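Local coordinates for protein SAM-dependent methyltransferase (Geobacter sulfurreducens, PDB 5BP7) that binds S-adenosyl-L-homocysteine, the spent form of the methyl donor, and is probably a methyltransferase of still unassigned substrate, at residues 84-89 against 112-117; 61-66 against 127-132. All coordinates share one frame; numbering follows the deposited sequence.

Both contacts pair parallel strands of one sheet, in the order 111-115, 84-89, 62-66, 127-133. Contact 1 contains the outermost strand 111-115 and is only partly buried, with Thr-112, Ile-114 and Asp-117 exposed; contact 2 lies further in, and ten of its twelve touching residues are buried. Chemistry follows place: contact 1 ends in two aspartates that hold the cofactor product, whereas contact 2 packs valine, leucine and alanine between helices. Probable backbone hydrogen bonds join the two, Ile-84 O to Val-63 N (2.8 Å) and Thr-86 O to Asp-65 N (2.9 Å), and Ile-88 CD1 packs on Leu-66 CD2. Along the chain contact 1 is nested inside contact 2.

Contact 1. Residues 84-89 against 112-117; sequences IGTGID and TFIHGD. With SAH (S-adenosyl-L-homocysteine), chain D.
The ring of Phe-113 stands over Gly-87, where its CD1 lies 4.0 Å from Gly-87 CA, in space left by the missing side chain; Leu-74 and Cys-75 of helix 72-81 and Ala-98 of helix 92-104 touch the ring. The His-115 imidazole turns an edge to the neighbouring strand, CD2 lying 3.4 Å from Asp-89 O near the ring plane, while NE2 bonds to Met-90 O. With CG anti to the backbone N (chi1 -159°), the Asp-89 carboxylate reaches the ribose and grips it with both oxygens: OD1 accepts from SAH O2' at 2.7 Å and OD2 from SAH O3' at 2.9 Å. Backbone N-H groups of Ser-91 and Gly-69 bond to OD1 and OD2 respectively, fixing the carboxylate's rotation. Asp-117 OD1 takes the adenine amino group, SAH N6, at 2.7 Å. Five backbone bonds join the segments; in the last, Gly-116 N sits 54° out of the Asp-89 carbonyl plane. On the face opposite Phe-113, Ile-88 CG1 lies 4.2 Å from Ile-114 CB, side by side. The acidic residue ending strand 84-89, the second along the chain, and holding the ribose hydroxyls is characteristic of the Rossmann-like fold of class I methyltransferases.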
loop_
_atom_site.group_PDB
_atom_site.type_symbol
_atom_site.label_atom_id
_atom_site.label_comp_id
_atom_site.label_asym_id
_atom_site.label_seq_id
_atom_site.Cartn_x
_atom_site.Cartn_y
_atom_site.Cartn_z
ATOM N N ILE A 84 0.870 -8.546 16.925
ATOM C CA ILE A 84 -0.183 -9.451 16.473
ATOM C C ILE A 84 -1.085 -8.616 15.572
ATOM O O ILE A 84 -1.033 -7.386 15.623
ATOM C CB ILE A 84 -1.005 -10.079 17.650
ATOM C CG1 ILE A 84 -1.685 -9.009 18.514
ATOM C CG2 ILE A 84 -0.113 -10.962 18.503
ATOM C CD1 ILE A 84 -2.673 -9.535 19.545
ATOM N N GLY A 85 -1.955 -9.268 14.817
ATOM C CA GLY A 85 -2.935 -8.532 14.062
ATOM C C GLY A 85 -3.638 -9.243 12.935
ATOM O O GLY A 85 -3.517 -10.468 12.756
ATOM N N THR A 86 -4.350 -8.419 12.157
ATOM C CA THR A 86 -5.275 -8.859 11.124
ATOM C C THR A 86 -5.084 -8.023 9.875
ATOM O O THR A 86 -5.099 -6.790 9.945
ATOM C CB THR A 86 -6.730 -8.683 11.594
ATOM O OG1 THR A 86 -6.897 -9.366 12.838
ATOM C CG2 THR A 86 -7.703 -9.265 10.581
ATOM N N GLY A 87 -4.947 -8.695 8.747
ATOM C CA GLY A 87 -4.877 -8.045 7.451
ATOM C C GLY A 87 -6.061 -8.440 6.577
ATOM O O GLY A 87 -6.328 -9.625 6.415
ATOM N N ILE A 88 -6.767 -7.457 6.008
ATOM C CA ILE A 88 -7.896 -7.733 5.123
ATOM C C ILE A 88 -7.538 -7.284 3.734
ATOM O O ILE A 88 -7.131 -6.133 3.534
ATOM C CB ILE A 88 -9.185 -7.044 5.574
ATOM C CG1 ILE A 88 -9.604 -7.625 6.924
ATOM C CG2 ILE A 88 -10.326 -7.296 4.587
ATOM C CD1 ILE A 88 -9.887 -6.566 7.945
ATOM N N ASP A 89 -7.735 -8.189 2.777
ATOM C CA ASP A 89 -7.422 -7.907 1.387
ATOM C C ASP A 89 -8.365 -8.605 0.415
ATOM O O ASP A 89 -8.735 -9.749 0.609
ATOM C CB ASP A 89 -5.973 -8.248 1.056
ATOM C CG ASP A 89 -5.485 -7.504 -0.189
ATOM O OD1 ASP A 89 -5.711 -7.989 -1.327
ATOM O OD2 ASP A 89 -4.881 -6.410 -0.032
ATOM N N THR A 112 -3.255 -12.886 11.269
ATOM C CA THR A 112 -4.334 -13.544 10.551
ATOM C C THR A 112 -4.648 -12.758 9.292
ATOM O O THR A 112 -4.637 -11.526 9.307
ATOM C CB THR A 112 -5.613 -13.584 11.412
ATOM O OG1 THR A 112 -5.343 -14.342 12.586
ATOM C CG2 THR A 112 -6.775 -14.246 10.686
ATOM N N PHE A 113 -5.010 -13.471 8.232
ATOM C CA PHE A 113 -5.350 -12.835 6.966
ATOM C C PHE A 113 -6.717 -13.275 6.475
ATOM O O PHE A 113 -6.993 -14.464 6.386
ATOM C CB PHE A 113 -4.264 -13.108 5.934
ATOM C CG PHE A 113 -2.940 -12.529 6.320
ATOM C CD1 PHE A 113 -2.709 -11.160 6.206
ATOM C CD2 PHE A 113 -1.941 -13.334 6.849
ATOM C CE1 PHE A 113 -1.501 -10.605 6.598
ATOM C CE2 PHE A 113 -0.728 -12.778 7.246
ATOM C CZ PHE A 113 -0.503 -11.413 7.105
ATOM N N ILE A 114 -7.567 -12.301 6.170
ATOM C CA ILE A 114 -8.924 -12.556 5.740
ATOM C C ILE A 114 -9.052 -12.079 4.314
ATOM O O ILE A 114 -8.709 -10.939 4.010
ATOM C CB ILE A 114 -9.948 -11.788 6.607
ATOM C CG1 ILE A 114 -9.886 -12.283 8.045
ATOM C CG2 ILE A 114 -11.378 -11.977 6.080
ATOM C CD1 ILE A 114 -10.525 -11.317 9.019
ATOM N N HIS A 115 -9.620 -12.928 3.466
ATOM C CA HIS A 115 -9.971 -12.519 2.124
ATOM C C HIS A 115 -11.316 -11.780 2.125
ATOM O O HIS A 115 -12.350 -12.364 2.405
ATOM C CB HIS A 115 -10.047 -13.709 1.194
ATOM C CG HIS A 115 -10.555 -13.353 -0.157
ATOM N ND1 HIS A 115 -11.594 -14.022 -0.756
ATOM C CD2 HIS A 115 -10.211 -12.357 -1.000
ATOM C CE1 HIS A 115 -11.852 -13.471 -1.924
ATOM N NE2 HIS A 115 -11.025 -12.459 -2.098
ATOM N N GLY A 116 -11.298 -10.490 1.819
ATOM C CA GLY A 116 -12.514 -9.689 1.900
ATOM C C GLY A 116 -12.380 -8.244 1.460
ATOM O O GLY A 116 -11.285 -7.737 1.223
ATOM N N ASP A 117 -13.540 -7.605 1.300
ATOM C CA ASP A 117 -13.634 -6.178 1.039
ATOM C C ASP A 117 -13.530 -5.426 2.354
ATOM O O ASP A 117 -14.324 -5.647 3.261
ATOM C CB ASP A 117 -14.986 -5.874 0.386
ATOM C CG ASP A 117 -15.070 -4.473 -0.199
ATOM O OD1 ASP A 117 -14.374 -3.531 0.234
ATOM O OD2 ASP A 117 -15.896 -4.300 -1.109
HETATM N N SAH D . -0.669 -2.292 1.833
HETATM C CA SAH D . -0.289 -3.391 0.867
HETATM C CB SAH D . -1.110 -3.382 -0.434
HETATM C CG SAH D . -1.231 -2.079 -1.227
HETATM S SD SAH D . -1.809 -2.385 -2.881
HETATM C C SAH D . 1.179 -3.387 0.540
HETATM O O SAH D . 1.912 -2.465 0.910
HETATM O OXT SAH D . 1.687 -4.317 -0.103
HETATM C "C5'" SAH D . -3.597 -2.171 -2.814
HETATM C "C4'" SAH D . -4.235 -3.424 -2.215
HETATM O "O4'" SAH D . -5.576 -3.156 -1.816
HETATM C "C3'" SAH D . -4.281 -4.621 -3.164
HETATM O "O3'" SAH D . -3.640 -5.724 -2.517
HETATM C "C2'" SAH D . -5.753 -4.909 -3.398
HETATM O "O2'" SAH D . -6.022 -6.307 -3.440
HETATM C "C1'" SAH D . -6.352 -4.297 -2.150
HETATM N N9 SAH D . -7.731 -3.794 -2.187
HETATM C C8 SAH D . -8.319 -2.993 -3.127
HETATM N N7 SAH D . -9.561 -2.694 -2.812
HETATM C C5 SAH D . -9.779 -3.321 -1.587
HETATM C C6 SAH D . -10.894 -3.397 -0.725
HETATM N N6 SAH D . -12.065 -2.786 -1.009
HETATM N N1 SAH D . -10.790 -4.113 0.424
HETATM C C2 SAH D . -9.625 -4.730 0.700
HETATM N N3 SAH D . -8.512 -4.731 -0.047
HETATM C C4 SAH D . -8.651 -3.998 -1.195
#

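Contact 2. Residues 61-66 against 127-132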
loop_
_atom_site.group_PDB
_atom_site.type_symbol
_atom_site.label_atom_id
_atom_site.label_comp_id
_atom_site.label_asym_id
_atom_site.label_seq_id
_atom_site.Cartn_x
_atom_site.Cartn_y
_atom_site.Cartn_z
ATOM N N THR A 61 1.421 -5.565 20.585
ATOM C CA THR A 61 0.614 -4.461 20.031
ATOM C C THR A 61 -0.191 -5.062 18.888
ATOM O O THR A 61 0.347 -5.821 18.106
ATOM C CB THR A 61 1.501 -3.326 19.460
ATOM O OG1 THR A 61 2.223 -2.703 20.517
ATOM C CG2 THR A 61 0.685 -2.286 18.729
ATOM N N ARG A 62 -1.463 -4.706 18.817
ATOM C CA ARG A 62 -2.335 -5.195 17.770
ATOM C C ARG A 62 -2.291 -4.231 16.567
ATOM O O ARG A 62 -2.497 -3.014 16.721
ATOM C CB ARG A 62 -3.782 -5.347 18.289
ATOM C CG ARG A 62 -4.764 -5.720 17.187
ATOM C CD ARG A 62 -6.156 -6.083 17.643
ATOM N NE ARG A 62 -7.156 -5.911 16.593
ATOM C CZ ARG A 62 -7.386 -6.749 15.577
ATOM N NH1 ARG A 62 -6.676 -7.877 15.388
ATOM N NH2 ARG A 62 -8.350 -6.451 14.718
ATOM N N VAL A 63 -2.084 -4.790 15.382
ATOM C CA VAL A 63 -2.093 -4.024 14.142
ATOM C C VAL A 63 -3.240 -4.482 13.219
ATOM O O VAL A 63 -3.317 -5.659 12.862
ATOM C CB VAL A 63 -0.744 -4.181 13.365
ATOM C CG1 VAL A 63 -0.753 -3.352 12.074
ATOM C CG2 VAL A 63 0.439 -3.777 14.225
ATOM N N LEU A 64 -4.130 -3.565 12.853
ATOM C CA LEU A 64 -5.140 -3.806 11.826
ATOM C C LEU A 64 -4.650 -3.175 10.539
ATOM O O LEU A 64 -4.301 -1.977 10.515
ATOM C CB LEU A 64 -6.510 -3.187 12.193
ATOM C CG LEU A 64 -7.625 -3.254 11.123
ATOM C CD1 LEU A 64 -8.055 -4.679 10.903
ATOM C CD2 LEU A 64 -8.832 -2.417 11.530
ATOM N N ASP A 65 -4.665 -3.954 9.468
ATOM C CA ASP A 65 -4.181 -3.497 8.157
ATOM C C ASP A 65 -5.262 -3.715 7.102
ATOM O O ASP A 65 -5.583 -4.844 6.771
ATOM C CB ASP A 65 -2.888 -4.243 7.789
ATOM C CG ASP A 65 -2.166 -3.645 6.575
ATOM O OD1 ASP A 65 -2.454 -2.476 6.176
ATOM O OD2 ASP A 65 -1.275 -4.338 6.006
ATOM N N LEU A 66 -5.843 -2.624 6.602
ATOM C CA LEU A 66 -6.859 -2.689 5.555
ATOM C C LEU A 66 -6.216 -2.541 4.185
ATOM O O LEU A 66 -5.512 -1.547 3.914
ATOM C CB LEU A 66 -7.908 -1.596 5.743
ATOM C CG LEU A 66 -8.644 -1.550 7.087
ATOM C CD1 LEU A 66 -9.790 -0.566 7.001
ATOM C CD2 LEU A 66 -9.165 -2.916 7.499
ATOM N N ALA A 127 -7.278 -1.571 17.714
ATOM C CA ALA A 127 -5.870 -1.752 17.370
ATOM C C ALA A 127 -5.018 -0.580 17.848
ATOM O O ALA A 127 -5.447 0.568 17.773
ATOM C CB ALA A 127 -5.732 -1.919 15.873
ATOM N N GLY A 128 -3.823 -0.889 18.344
ATOM C CA GLY A 128 -2.803 0.119 18.645
ATOM C C GLY A 128 -2.215 0.777 17.394
ATOM O O GLY A 128 -1.771 1.916 17.450
ATOM N N VAL A 129 -2.252 0.063 16.269
ATOM C CA VAL A 129 -1.971 0.635 14.958
ATOM C C VAL A 129 -3.088 0.246 13.991
ATOM O O VAL A 129 -3.372 -0.950 13.838
ATOM C CB VAL A 129 -0.631 0.128 14.411
ATOM C CG1 VAL A 129 -0.368 0.682 13.028
ATOM C CG2 VAL A 129 0.498 0.512 15.353
ATOM N N ALA A 130 -3.745 1.241 13.383
ATOM C CA ALA A 130 -4.787 1.011 12.391
ATOM C C ALA A 130 -4.295 1.587 11.076
ATOM O O ALA A 130 -4.124 2.818 10.949
ATOM C CB ALA A 130 -6.078 1.682 12.799
ATOM N N ALA A 131 -4.110 0.720 10.084
ATOM C CA ALA A 131 -3.382 1.059 8.881
ATOM C C ALA A 131 -4.150 0.868 7.580
ATOM O O ALA A 131 -4.881 -0.088 7.418
ATOM C CB ALA A 131 -2.117 0.244 8.827
ATOM N N CYS A 132 -3.945 1.792 6.644
ATOM C CA CYS A 132 -4.339 1.608 5.245
ATOM C C CYS A 132 -3.229 2.192 4.383
ATOM O O CYS A 132 -3.132 3.426 4.184
ATOM C CB CYS A 132 -5.673 2.271 4.947
ATOM S SG CYS A 132 -6.180 2.059 3.222
#
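This is the central parallel pairing of the Rossmann-like methyltransferase sheet, between strand 62-66 and strand 127-133, the first and fourth along the chain; their short axes run 4.7 Å apart at 22°. Four backbone bonds establish the register: Val-129 N to Arg-62 O, Leu-64 N to Val-129 O, Ala-131 N to Leu-64 O, and Leu-66 N to Ala-131 O, the last the straightest at 171°. Val-63 and Val-129 point the same way and lie alongside each other, with Val-63 CG2 4.1 Å from Val-129 CB. Helix 72-81 packs on this face, Leu-74 reaching Val-63 and Asp-65, and Met-73 reaching Asp-65 and Ala-131. Leu-64, on the other face, meets Ala-127, which precedes the corner at Gly-128 and Val-129, CB to CB 4.0 Å; Leu-66 and Cys-132 touch helix 142-150. In Arg-62, CG anti to the backbone N (chi1 174°) comes beside Ala-127, and the extended chain beyond it carries the guanidinium on to Asp-125 O through NE and to Thr-86 OG1 through NH1. The Asp-65 side chain is about 5 Å from the bound S-adenosyl-L-homocysteine at the nearest atoms. Its end leans toward strand 127-133, with Asp-65 OD1 3.8 Å from Ala-131 CB.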